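Local coordinates for protein digeranylgeranylglycerophospholipid reductase (Sulfolobus acidocaldarius, PDB 4OPC) that reduces the double bonds of the geranylgeranyl chains of archaeal phospholipid precursors, using a bound FAD, to give the saturated phytanyl lipids of the membrane, at residues R274-M279 and S290-N295; G283-G288 and S328-M333; K344-D349 and K418-L423. All coordinates share one frame; numbering follows the deposited sequence. Where two conformers were deposited one is given.

Contact 1: R274-M279 and S290-N295; sequences RPLYTM and SGFTVN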
ATOM      1  N   ARG A 274       9.762   0.776   0.445  1.00 11.40           N
ATOM      2  CA  ARG A 274       9.761   2.038   1.177  1.00 12.13           C
ATOM      3  C   ARG A 274       9.026   3.114   0.362  1.00 10.62           C
ATOM      4  O   ARG A 274       8.914   3.008  -0.861  1.00 11.27           O
ATOM      5  CB  ARG A 274      11.206   2.459   1.438  1.00 12.68           C
ATOM      6  CG  ARG A 274      11.971   2.739   0.160  1.00 13.25           C
ATOM      7  CD  ARG A 274      13.458   2.376   0.281  1.00 15.96           C
ATOM      8  NE  ARG A 274      14.134   2.637  -0.987  1.00 16.80           N
ATOM      9  CZ  ARG A 274      14.113   1.820  -2.038  1.00 17.09           C
ATOM     10  NH1 ARG A 274      13.453   0.670  -1.988  1.00 15.27           N
ATOM     11  NH2 ARG A 274      14.757   2.160  -3.147  1.00 23.53           N
ATOM     12  N   PRO A 275       8.515   4.160   1.025  1.00 11.30           N
ATOM     13  CA  PRO A 275       7.781   5.166   0.241  1.00 11.59           C
ATOM     14  C   PRO A 275       8.690   5.974  -0.684  1.00 11.20           C
ATOM     15  O   PRO A 275       9.918   5.852  -0.641  1.00 11.80           O
ATOM     16  CB  PRO A 275       7.159   6.074   1.310  1.00 15.04           C
ATOM     17  CG  PRO A 275       7.953   5.830   2.557  1.00 15.03           C
ATOM     18  CD  PRO A 275       8.518   4.445   2.470  1.00 14.52           C
ATOM     19  N   LEU A 276       8.081   6.794  -1.541  1.00 12.23           N
ATOM     20  CA  LEU A 276       8.842   7.774  -2.308  1.00 11.95           C
ATOM     21  C   LEU A 276       9.775   8.514  -1.365  1.00 13.03           C
ATOM     22  O   LEU A 276       9.351   8.926  -0.287  1.00 14.58           O
ATOM     23  CB  LEU A 276       7.889   8.813  -2.897  1.00 16.35           C
ATOM     24  CG  LEU A 276       7.288   8.736  -4.296  1.00 33.34           C
ATOM     25  CD1 LEU A 276       6.704  10.110  -4.638  1.00 15.59           C
ATOM     26  CD2 LEU A 276       8.273   8.284  -5.355  1.00 18.31           C
ATOM     27  N   TYR A 277      11.034   8.687  -1.761  1.00 12.75           N
ATOM     28  CA  TYR A 277      12.011   9.333  -0.889  1.00 12.88           C
ATOM     29  C   TYR A 277      11.539  10.696  -0.399  1.00 14.97           C
ATOM     30  O   TYR A 277      11.736  11.034   0.770  1.00 15.60           O
ATOM     31  CB  TYR A 277      13.368   9.440  -1.572  1.00 14.44           C
ATOM     32  CG  TYR A 277      14.140   8.145  -1.570  1.00 15.65           C
ATOM     33  CD1 TYR A 277      14.349   7.446  -0.388  1.00 16.87           C
ATOM     34  CD2 TYR A 277      14.647   7.610  -2.745  1.00 19.47           C
ATOM     35  CE1 TYR A 277      15.072   6.263  -0.377  1.00 17.80           C
ATOM     36  CE2 TYR A 277      15.368   6.420  -2.738  1.00 17.80           C
ATOM     37  CZ  TYR A 277      15.561   5.760  -1.553  1.00 16.39           C
ATOM     38  OH  TYR A 277      16.277   4.577  -1.528  1.00 21.03           O
ATOM     39  N   THR A 278      10.914  11.467  -1.289  1.00 13.04           N
ATOM     40  CA  THR A 278      10.077  12.575  -0.848  1.00 13.81           C
ATOM     41  C   THR A 278       8.693  12.464  -1.459  1.00 11.98           C
ATOM     42  O   THR A 278       8.546  12.187  -2.659  1.00 12.55           O
ATOM     43  CB  THR A 278      10.678  13.971  -1.127  1.00 12.97           C
ATOM     44  OG1 THR A 278       9.739  14.960  -0.685  1.00 12.84           O
ATOM     45  CG2 THR A 278      10.947  14.180  -2.614  1.00 14.30           C
ATOM     46  N   MET A 279       7.684  12.690  -0.626  1.00 11.39           N
ATOM     47  CA  MET A 279       6.290  12.699  -1.049  1.00 10.70           C
ATOM     48  C   MET A 279       5.806  14.132  -1.220  1.00 11.58           C
ATOM     49  O   MET A 279       4.619  14.370  -1.456  1.00 12.50           O
ATOM     50  CB  MET A 279       5.424  11.946  -0.030  1.00 11.40           C
ATOM     51  CG  MET A 279       5.827  10.470   0.069  1.00 14.18           C
ATOM     52  SD  MET A 279       5.142   9.631   1.521  1.00 15.20           S
ATOM     53  CE  MET A 279       3.508   9.230   0.945  1.00 16.18           C
ATOM     54  N   SER A 290       0.688   5.705  -5.599  1.00  9.62           N
ATOM     55  CA  SER A 290       1.560   6.573  -6.381  1.00  9.44           C
ATOM     56  C   SER A 290       2.805   6.972  -5.605  1.00 10.64           C
ATOM     57  O   SER A 290       3.845   7.210  -6.200  1.00 11.28           O
ATOM     58  CB  SER A 290       0.793   7.817  -6.822  1.00 10.72           C
ATOM     59  OG  SER A 290       1.620   8.625  -7.641  1.00 11.75           O
ATOM     60  N   GLY A 291       2.680   7.061  -4.283  1.00  9.82           N
ATOM     61  CA  GLY A 291       3.801   7.372  -3.410  1.00 11.30           C
ATOM     62  C   GLY A 291       4.405   6.149  -2.740  1.00 11.00           C
ATOM     63  O   GLY A 291       5.193   6.284  -1.805  1.00 11.03           O
ATOM     64  N   PHE A 292       4.014   4.965  -3.198  1.00 10.50           N
ATOM     65  CA  PHE A 292       4.521   3.683  -2.680  1.00  9.60           C
ATOM     66  C   PHE A 292       4.249   3.503  -1.184  1.00 11.32           C
ATOM     67  O   PHE A 292       5.151   3.130  -0.432  1.00 13.19           O
ATOM     68  CB  PHE A 292       6.027   3.493  -2.961  1.00 11.63           C
ATOM     69  CG  PHE A 292       6.440   3.800  -4.380  1.00 11.52           C
ATOM     70  CD1 PHE A 292       5.627   3.473  -5.462  1.00 11.66           C
ATOM     71  CD2 PHE A 292       7.658   4.427  -4.627  1.00 11.88           C
ATOM     72  CE1 PHE A 292       6.020   3.742  -6.752  1.00 12.25           C
ATOM     73  CE2 PHE A 292       8.049   4.719  -5.922  1.00 14.20           C
ATOM     74  CZ  PHE A 292       7.231   4.383  -6.981  1.00 14.60           C
ATOM     75  N   THR A 293       3.011   3.720  -0.755  1.00 10.57           N
ATOM     76  CA  THR A 293       2.674   3.619   0.673  1.00 11.94           C
ATOM     77  C   THR A 293       2.373   2.198   1.220  1.00 14.57           C
ATOM     78  O   THR A 293       2.115   2.012   2.406  1.00 17.50           O
ATOM     79  CB  THR A 293       1.549   4.600   1.036  1.00 12.07           C
ATOM     80  OG1 THR A 293       0.440   4.411   0.144  1.00 14.36           O
ATOM     81  CG2 THR A 293       2.043   6.034   0.906  1.00 12.37           C
ATOM     82  N   VAL A 294       2.475   1.193   0.377  1.00 13.52           N
ATOM     83  CA  VAL A 294       2.041  -0.147   0.739  1.00 12.35           C
ATOM     84  C   VAL A 294       3.033  -0.844   1.676  1.00 13.91           C
ATOM     85  O   VAL A 294       4.256  -0.708   1.514  1.00 13.82           O
ATOM     86  CB  VAL A 294       1.892  -0.963  -0.538  1.00 13.18           C
ATOM     87  CG1 VAL A 294       1.488  -2.401  -0.235  1.00 14.60           C
ATOM     88  CG2 VAL A 294       0.871  -0.293  -1.454  1.00 14.88           C
ATOM     89  N   ASN A 295       2.513  -1.581   2.656  1.00 11.58           N
ATOM     90  CA  ASN A 295       3.350  -2.415   3.527  1.00 11.59           C
ATOM     91  C   ASN A 295       4.135  -3.452   2.702  1.00 11.51           C
ATOM     92  O   ASN A 295       3.539  -4.276   2.007  1.00 12.79           O
ATOM     93  CB  ASN A 295       2.462  -3.135   4.538  1.00 13.29           C
ATOM     94  CG  ASN A 295       3.251  -3.858   5.592  1.00 14.45           C
ATOM     95  OD1 ASN A 295       3.954  -4.839   5.305  1.00 15.04           O
ATOM     96  ND2 ASN A 295       3.148  -3.389   6.827  1.00 15.43           N
TER

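Contact 2: G283-G288 and S328-M333; sequences GIIVIG and SGLWDM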
ATOM      1  N   GLY A 283       4.490  22.733  -4.805  1.00 12.43           N
ATOM      2  CA  GLY A 283       3.124  22.685  -5.302  1.00 12.51           C
ATOM      3  C   GLY A 283       2.486  21.309  -5.404  1.00 11.69           C
ATOM      4  O   GLY A 283       1.415  21.186  -6.014  1.00 11.92           O
ATOM      5  N   ILE A 284       3.113  20.275  -4.833  1.00 11.04           N
ATOM      6  CA  ILE A 284       2.589  18.917  -5.018  1.00 11.24           C
ATOM      7  C   ILE A 284       2.915  17.996  -3.851  1.00 11.89           C
ATOM      8  O   ILE A 284       4.017  18.044  -3.284  1.00 12.20           O
ATOM      9  CB  ILE A 284       3.100  18.302  -6.336  1.00 10.89           C
ATOM     10  CG1 ILE A 284       2.511  16.910  -6.556  1.00 12.99           C
ATOM     11  CG2 ILE A 284       4.639  18.303  -6.390  1.00 13.44           C
ATOM     12  CD1 ILE A 284       2.732  16.363  -7.970  1.00 15.49           C
ATOM     13  N   ILE A 285       1.939  17.168  -3.495  1.00 11.32           N
ATOM     14  CA  ILE A 285       2.131  16.064  -2.554  1.00 11.97           C
ATOM     15  C   ILE A 285       1.649  14.793  -3.237  1.00 10.90           C
ATOM     16  O   ILE A 285       0.652  14.823  -3.973  1.00 12.18           O
ATOM     17  CB  ILE A 285       1.363  16.307  -1.243  1.00 12.02           C
ATOM     18  CG1 ILE A 285       2.087  17.363  -0.403  1.00 13.93           C
ATOM     19  CG2 ILE A 285       1.154  14.991  -0.456  1.00 15.93           C
ATOM     20  CD1 ILE A 285       1.287  17.810   0.818  1.00 19.27           C
ATOM     21  N   VAL A 286       2.358  13.684  -3.015  1.00  9.85           N
ATOM     22  CA  VAL A 286       2.015  12.394  -3.589  1.00 10.72           C
ATOM     23  C   VAL A 286       1.609  11.431  -2.480  1.00 10.81           C
ATOM     24  O   VAL A 286       2.274  11.358  -1.443  1.00 12.48           O
ATOM     25  CB  VAL A 286       3.226  11.820  -4.349  1.00 11.07           C
ATOM     26  CG1 VAL A 286       2.878  10.482  -4.985  1.00 12.13           C
ATOM     27  CG2 VAL A 286       3.697  12.813  -5.399  1.00 13.89           C
ATOM     28  N   ILE A 287       0.515  10.701  -2.691  1.00 10.35           N
ATOM     29  CA  ILE A 287      -0.023   9.804  -1.666  1.00 11.27           C
ATOM     30  C   ILE A 287      -0.443   8.454  -2.251  1.00 10.35           C
ATOM     31  O   ILE A 287      -0.508   8.278  -3.479  1.00 11.50           O
ATOM     32  CB  ILE A 287      -1.201  10.442  -0.890  1.00  9.77           C
ATOM     33  CG1 ILE A 287      -2.369  10.738  -1.831  1.00 10.62           C
ATOM     34  CG2 ILE A 287      -0.762  11.711  -0.166  1.00 12.45           C
ATOM     35  CD1 ILE A 287      -3.618  11.217  -1.100  1.00 12.09           C
ATOM     36  N   GLY A 288      -0.720   7.492  -1.376  1.00 10.03           N
ATOM     37  CA  GLY A 288      -1.187   6.186  -1.807  1.00 10.15           C
ATOM     38  C   GLY A 288      -0.178   5.400  -2.630  1.00  9.17           C
ATOM     39  O   GLY A 288       1.043   5.607  -2.518  1.00 10.65           O
ATOM     40  N   SER A 328       9.731  22.836   0.959  1.00 16.65           N
ATOM     41  CA  SER A 328       9.940  23.069   2.383  0.55 16.83           C
ATOM     42  C   SER A 328       8.622  23.367   3.087  1.00 16.64           C
ATOM     43  O   SER A 328       8.391  22.911   4.217  1.00 18.22           O
ATOM     44  CB  SER A 328      10.922  24.216   2.606  0.55 19.35           C
ATOM     45  OG  SER A 328      12.159  23.939   1.984  0.55 19.14           O
ATOM     46  N   GLY A 329       7.759  24.124   2.419  1.00 16.04           N
ATOM     47  CA  GLY A 329       6.463  24.459   2.977  1.00 16.16           C
ATOM     48  C   GLY A 329       5.540  23.267   3.157  1.00 14.42           C
ATOM     49  O   GLY A 329       4.657  23.290   4.016  1.00 18.20           O
ATOM     50  N   LEU A 330       5.749  22.232   2.348  1.00 13.28           N
ATOM     51  CA  LEU A 330       4.921  21.036   2.384  1.00 13.24           C
ATOM     52  C   LEU A 330       5.650  19.857   3.037  1.00 13.62           C
ATOM     53  O   LEU A 330       5.117  18.752   3.103  1.00 14.37           O
ATOM     54  CB  LEU A 330       4.503  20.670   0.953  1.00 13.18           C
ATOM     55  CG  LEU A 330       3.534  21.665   0.300  1.00 12.74           C
ATOM     56  CD1 LEU A 330       3.403  21.391  -1.180  1.00 14.11           C
ATOM     57  CD2 LEU A 330       2.166  21.620   0.957  1.00 18.11           C
ATOM     58  N   TRP A 331       6.856  20.109   3.534  1.00 13.36           N
ATOM     59  CA  TRP A 331       7.755  19.043   3.998  1.00 13.69           C
ATOM     60  C   TRP A 331       7.199  18.233   5.165  1.00 16.04           C
ATOM     61  O   TRP A 331       7.601  17.085   5.371  1.00 14.25           O
ATOM     62  CB  TRP A 331       9.108  19.646   4.374  1.00 14.92           C
ATOM     63  CG  TRP A 331      10.258  18.685   4.278  1.00 15.00           C
ATOM     64  CD1 TRP A 331      10.992  18.175   5.309  1.00 17.16           C
ATOM     65  CD2 TRP A 331      10.797  18.113   3.078  1.00 15.69           C
ATOM     66  NE1 TRP A 331      11.961  17.332   4.825  1.00 17.23           N
ATOM     67  CE2 TRP A 331      11.864  17.280   3.459  1.00 16.65           C
ATOM     68  CE3 TRP A 331      10.494  18.245   1.718  1.00 16.31           C
ATOM     69  CZ2 TRP A 331      12.617  16.559   2.527  1.00 17.65           C
ATOM     70  CZ3 TRP A 331      11.244  17.533   0.795  1.00 15.29           C
ATOM     71  CH2 TRP A 331      12.289  16.699   1.204  1.00 16.24           C
ATOM     72  N   ASP A 332       6.277  18.821   5.924  0.58 17.28           N
ATOM     73  CA  ASP A 332       5.643  18.106   7.031  0.58 19.65           C
ATOM     74  C   ASP A 332       4.933  16.846   6.562  0.58 16.51           C
ATOM     75  O   ASP A 332       4.694  15.931   7.350  0.58 13.49           O
ATOM     76  CB  ASP A 332       4.650  19.002   7.771  0.58 20.52           C
ATOM     77  CG  ASP A 332       5.324  19.940   8.745  0.58 23.44           C
ATOM     78  OD1 ASP A 332       6.516  19.726   9.054  0.58 29.09           O
ATOM     79  OD2 ASP A 332       4.654  20.881   9.209  0.58 34.89           O
ATOM     80  N   MET A 333       4.589  16.801   5.280  1.00 14.47           N
ATOM     81  CA  MET A 333       4.013  15.591   4.698  1.00 13.78           C
ATOM     82  C   MET A 333       4.953  14.420   4.960  1.00 14.79           C
ATOM     83  O   MET A 333       4.531  13.353   5.421  1.00 14.29           O
ATOM     84  CB  MET A 333       3.814  15.749   3.190  1.00 14.84           C
ATOM     85  CG  MET A 333       3.478  14.445   2.481  1.00 12.79           C
ATOM     86  SD  MET A 333       1.871  13.806   3.003  1.00 14.71           S
ATOM     87  CE  MET A 333       1.969  12.115   2.431  1.00 14.97           C
TER

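Contact 3: K344-D349 and K418-L423; sequences KQASLD and KKIKEL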
ATOM      1  N   LYS A 344       8.655   2.380   9.432  1.00 14.46           N
ATOM      2  CA  LYS A 344       8.322   0.962   9.492  1.00 17.07           C
ATOM      3  C   LYS A 344       8.384   0.303   8.118  1.00 14.28           C
ATOM      4  O   LYS A 344       8.914  -0.802   7.976  1.00 14.32           O
ATOM      5  CB  LYS A 344       6.925   0.775  10.078  1.00 18.02           C
ATOM      6  CG  LYS A 344       6.305  -0.554   9.691  1.00 22.28           C
ATOM      7  CD  LYS A 344       5.037  -0.790  10.416  1.00 23.20           C
ATOM      8  CE  LYS A 344       4.016   0.260  10.077  1.00 19.66           C
ATOM      9  NZ  LYS A 344       2.800  -0.074  10.830  1.00 24.23           N
ATOM     10  N   GLN A 345       7.842   0.972   7.102  1.00 13.59           N
ATOM     11  CA  GLN A 345       7.896   0.459   5.747  1.00 13.59           C
ATOM     12  C   GLN A 345       9.308   0.202   5.299  1.00 13.15           C
ATOM     13  O   GLN A 345       9.579  -0.798   4.644  1.00 13.01           O
ATOM     14  CB  GLN A 345       7.326   1.483   4.773  1.00 18.98           C
ATOM     15  CG  GLN A 345       5.918   1.293   4.383  1.00 16.11           C
ATOM     16  CD  GLN A 345       5.513   2.335   3.365  1.00 12.26           C
ATOM     17  OE1 GLN A 345       5.095   3.416   3.727  1.00 13.84           O
ATOM     18  NE2 GLN A 345       5.686   2.029   2.089  1.00 12.49           N
ATOM     19  N   ALA A 346      10.209   1.128   5.605  1.00 13.27           N
ATOM     20  CA  ALA A 346      11.597   0.996   5.174  1.00 13.50           C
ATOM     21  C   ALA A 346      12.235  -0.253   5.776  1.00 13.54           C
ATOM     22  O   ALA A 346      12.922  -1.011   5.091  1.00 13.91           O
ATOM     23  CB  ALA A 346      12.396   2.231   5.562  1.00 16.61           C
ATOM     24  N   SER A 347      12.021  -0.461   7.070  1.00 13.40           N
ATOM     25  CA  SER A 347      12.488  -1.662   7.747  0.55 16.25           C
ATOM     26  C   SER A 347      11.928  -2.917   7.081  1.00 12.16           C
ATOM     27  O   SER A 347      12.641  -3.909   6.865  1.00 13.31           O
ATOM     28  CB  SER A 347      12.046  -1.615   9.210  0.55 14.43           C
ATOM     29  OG  SER A 347      12.472  -2.765   9.917  0.55 15.13           O
ATOM     30  N   LEU A 348      10.643  -2.878   6.756  1.00 11.93           N
ATOM     31  CA  LEU A 348       9.983  -4.029   6.150  1.00 11.21           C
ATOM     32  C   LEU A 348      10.407  -4.255   4.702  1.00 12.47           C
ATOM     33  O   LEU A 348      10.301  -5.372   4.201  1.00 12.74           O
ATOM     34  CB  LEU A 348       8.470  -3.904   6.288  1.00 13.07           C
ATOM     35  CG  LEU A 348       8.002  -4.022   7.736  1.00 13.09           C
ATOM     36  CD1 LEU A 348       6.503  -3.790   7.793  1.00 16.15           C
ATOM     37  CD2 LEU A 348       8.376  -5.380   8.352  1.00 16.65           C
ATOM     38  N   ASP A 349      10.908  -3.215   4.038  1.00 12.50           N
ATOM     39  CA  ASP A 349      11.446  -3.341   2.679  1.00 12.83           C
ATOM     40  C   ASP A 349      12.662  -4.289   2.731  1.00 13.56           C
ATOM     41  O   ASP A 349      12.817  -5.176   1.891  1.00 13.71           O
ATOM     42  CB  ASP A 349      11.779  -1.925   2.157  1.00 11.86           C
ATOM     43  CG  ASP A 349      12.093  -1.855   0.665  1.00 13.73           C
ATOM     44  OD1 ASP A 349      12.295  -2.898   0.001  1.00 16.46           O
ATOM     45  OD2 ASP A 349      12.178  -0.715   0.165  1.00 12.90           O
ATOM     46  N   LYS A 418      17.237  -2.513  11.635  1.00 21.09           N
ATOM     47  CA  LYS A 418      17.455  -1.494  12.648  1.00 21.99           C
ATOM     48  C   LYS A 418      18.169  -0.288  12.047  1.00 29.03           C
ATOM     49  O   LYS A 418      17.799   0.854  12.311  1.00 27.76           O
ATOM     50  CB  LYS A 418      18.265  -2.085  13.809  1.00 23.10           C
ATOM     51  CG  LYS A 418      18.604  -1.102  14.919  1.00 34.61           C
ATOM     52  CD  LYS A 418      19.243  -1.828  16.100  1.00 49.81           C
ATOM     53  CE  LYS A 418      19.768  -0.851  17.141  1.00 55.76           C
ATOM     54  NZ  LYS A 418      18.731   0.140  17.544  1.00 61.17           N
ATOM     55  N   LYS A 419      19.171  -0.551  11.213  1.00 20.03           N
ATOM     56  CA  LYS A 419      19.948   0.508  10.581  1.00 23.47           C
ATOM     57  C   LYS A 419      19.093   1.398   9.678  1.00 19.41           C
ATOM     58  O   LYS A 419      19.173   2.628   9.742  1.00 21.95           O
ATOM     59  CB  LYS A 419      21.106  -0.077   9.772  1.00 28.49           C
ATOM     60  CG  LYS A 419      21.917   0.981   9.051  1.00 34.84           C
ATOM     61  CD  LYS A 419      23.314   0.504   8.710  1.00 41.18           C
ATOM     62  CE  LYS A 419      24.168   1.666   8.208  1.00 43.63           C
ATOM     63  NZ  LYS A 419      25.557   1.246   7.877  1.00 56.16           N
ATOM     64  N   ILE A 420      18.285   0.788   8.823  1.00 17.03           N
ATOM     65  CA  ILE A 420      17.445   1.586   7.946  1.00 16.78           C
ATOM     66  C   ILE A 420      16.359   2.315   8.751  1.00 20.86           C
ATOM     67  O   ILE A 420      16.043   3.465   8.456  1.00 19.01           O
ATOM     68  CB  ILE A 420      16.898   0.763   6.753  1.00 16.65           C
ATOM     69  CG1 ILE A 420      16.528   1.682   5.587  1.00 19.68           C
ATOM     70  CG2 ILE A 420      15.728  -0.111   7.173  1.00 20.10           C
ATOM     71  CD1 ILE A 420      16.129   0.930   4.328  1.00 20.85           C
ATOM     72  N   LYS A 421      15.837   1.681   9.799  1.00 19.28           N
ATOM     73  CA  LYS A 421      14.807   2.325  10.610  1.00 24.09           C
ATOM     74  C   LYS A 421      15.364   3.598  11.235  1.00 26.66           C
ATOM     75  O   LYS A 421      14.708   4.644  11.223  1.00 26.22           O
ATOM     76  CB  LYS A 421      14.275   1.393  11.696  1.00 26.20           C
ATOM     77  CG  LYS A 421      13.019   1.916  12.387  1.00 38.48           C
ATOM     78  CD  LYS A 421      11.815   1.038  12.098  1.00 50.33           C
ATOM     79  CE  LYS A 421      10.619   1.439  12.938  1.00 54.39           C
ATOM     80  NZ  LYS A 421      10.871   1.245  14.388  1.00 49.96           N
ATOM     81  N   GLU A 422      16.590   3.507  11.743  1.00 22.92           N
ATOM     82  CA  GLU A 422      17.281   4.654  12.326  1.00 26.38           C
ATOM     83  C   GLU A 422      17.512   5.778  11.313  1.00 26.26           C
ATOM     84  O   GLU A 422      17.373   6.950  11.653  1.00 24.10           O
ATOM     85  CB  GLU A 422      18.601   4.221  12.968  1.00 31.39           C
ATOM     86  CG  GLU A 422      18.414   3.363  14.205  1.00 38.41           C
ATOM     87  CD  GLU A 422      19.726   2.853  14.772  1.00 66.37           C
ATOM     88  OE1 GLU A 422      20.781   3.089  14.143  1.00 67.78           O
ATOM     89  OE2 GLU A 422      19.702   2.215  15.846  1.00 68.38           O
ATOM     90  N   LEU A 423      17.873   5.427  10.082  1.00 21.02           N
ATOM     91  CA  LEU A 423      18.018   6.431   9.037  1.00 20.25           C
ATOM     92  C   LEU A 423      16.695   7.153   8.822  1.00 18.06           C
ATOM     93  O   LEU A 423      16.669   8.371   8.647  1.00 19.51           O
ATOM     94  CB  LEU A 423      18.478   5.812   7.713  1.00 21.40           C
ATOM     95  CG  LEU A 423      19.984   5.668   7.508  1.00 28.95           C
ATOM     96  CD1 LEU A 423      20.261   4.909   6.228  1.00 27.36           C
ATOM     97  CD2 LEU A 423      20.637   7.042   7.462  1.00 35.06           C
TER

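Contact 1: R274-M279 and S290-N295
L276 and F292 meet beside the one polar bond that ties these two buried loops together. From its CB, which lies 3.9 Å from the carbonyl oxygen G291 O, the L276 side chain runs over the backbone of G291. CG sits 3.8 Å from G291 CA, the branch CD1 only brushes that same CA, and the other branch, CD2, turns to the phenyl ring and ends 3.6 Å from F292 CE2. CD2 comes at the ring obliquely. The F292 ring reaches this spot because its CG is anti to the carbonyl carbon (chi1 -47°), while the edge of the ring is turned to the carbonyl carbon of P275.

L276 N donates to G291 O at 2.9 Å. The bond is almost straight at the hydrogen, but the donor lies above the carbonyl plane, 44° out of it. One residue back, P275 CA makes a C-H...O contact of 3.4 Å with F292 O, an oxygen that also accepts from Q345 NE2 of helix 332-357. At the far end the chain of M279, bent at chi3 (82°), carries its methyl CE to within 3.5 Å of T293 CG2.

Away from the interface, R274 grips Y277 OH side-on through NE and NH2, with the hydroxyl close to the guanidinium plane, and its NH1 forms a salt bridge with D349. The 290-295 loop follows D289, an FAD-binding residue; V294 touches the reduced flavin cofactor and N295 the bound lipid. The chemistry is therefore mixed: backbone polar contacts fix how the two loops lie against each other, and the pairs L276-F292 and M279-T293 add apolar packing to that join, in a loop that itself reaches cofactor and lipid.

Contact 2: G283-G288 and S328-M333
L330 and M333 pack on I285 where strand 284-286 of the Rossmann-type FAD domain is covered by the junction of helices 327-330 and 332-357. The strand lies in a six-stranded mixed sheet, parallel to its neighbour 153-156.

Along the second segment, L330 comes first. Its CD1 reaches the backbone near the start of the strand, 3.8 Å from I284 N, and its CD2 meets the end of the isoleucine chain, I285 CD1, at 3.9 Å; the two side chains cross obliquely. A319 of helix 302-322 also packs on L330. W331 then turns from the strand: its NE1 is bonded to the carbonyl of P428 and its side chain touches T278. The chain bends into the long helix here, with M333 N donating to L330 O.

M333 points back at the strand. With CG anti to the backbone N (chi1 169°) and a bend at chi2 (66°), its chain passes at a slant across I285, whose CG2 touches both CG and the sulfur SD, the latter at 3.7 Å. I287 continues the apolar layer toward A17 and A21 of helix 16-25, which follows the first strands of the nucleotide-binding fold; A17 is an FAD-binding residue. The M333 side chain crosses that of I287 at about a right angle, and its CE ends 3.8 Å from I287 CG2 and 4.0 Å from V286 O.

Contact 3: K344-D349 and K418-L423
I420 packs against the backbone of A346 and S347 where helices 332-357 and 410-425 form a near-antiparallel helix pair. The short axes run 153° apart in direction and approach to 8.1 Å, close enough for side chains of one helix to lie directly on the main chain of the other.

The tight part belongs to I420. Its branch CG2 stands 3.6 Å from both A346 O and S347 CA, while the other branch ends in CD1, 4.1 Å from A346 CB. With CG1 anti to the backbone N (chi1 -157°), both branches border A346 O; CG2 also meets the next CA, and CD1 also the alanine methyl. I420 touches L445 of helix 434-452 as well.

On the partly exposed side the fit is looser and made by a lysine chain. K421 lays its CD 3.9 Å from S347 CB, and its CE comes 4.1 Å from K344 N. Its ammonium passes beyond the helix pair to a salt bridge with D385, and S347 OG is hydrogen-bonded to G384 O, so both polar ends are held by the 384-385 loop. K344 leads away from helix 410-425 instead: it touches the bound lipid near Y341 and H56, two lipid-binding residues, and its NZ is bonded to E382 O. Farther out, where 418-423 faces solvent, K418 and E422 pair one helical turn apart, K418 NZ meeting E422 OE2 at 2.9 Å nearly along its C-O axis.

Contacts 1 and 2 are wholly buried, whereas contact 3 has a partly exposed lysine and a solvent side. Contact 1 lies nearest the centre of the chain and touches both others: M279 O probably bonds to V286 N and T293 OG1 to G288 O toward contact 2, and contact 3 is reached through one main-chain carbonyl and one salt bridge. Contacts 2 and 3 do not touch, yet both use helix 332-357, one near its start and the other farther along. Between loops a main-chain bond is joined by apolar packing; against the sheet it is aliphatic and thioether carbon; between helices, an isoleucine set on main chain, with a lysine chain along the more exposed side.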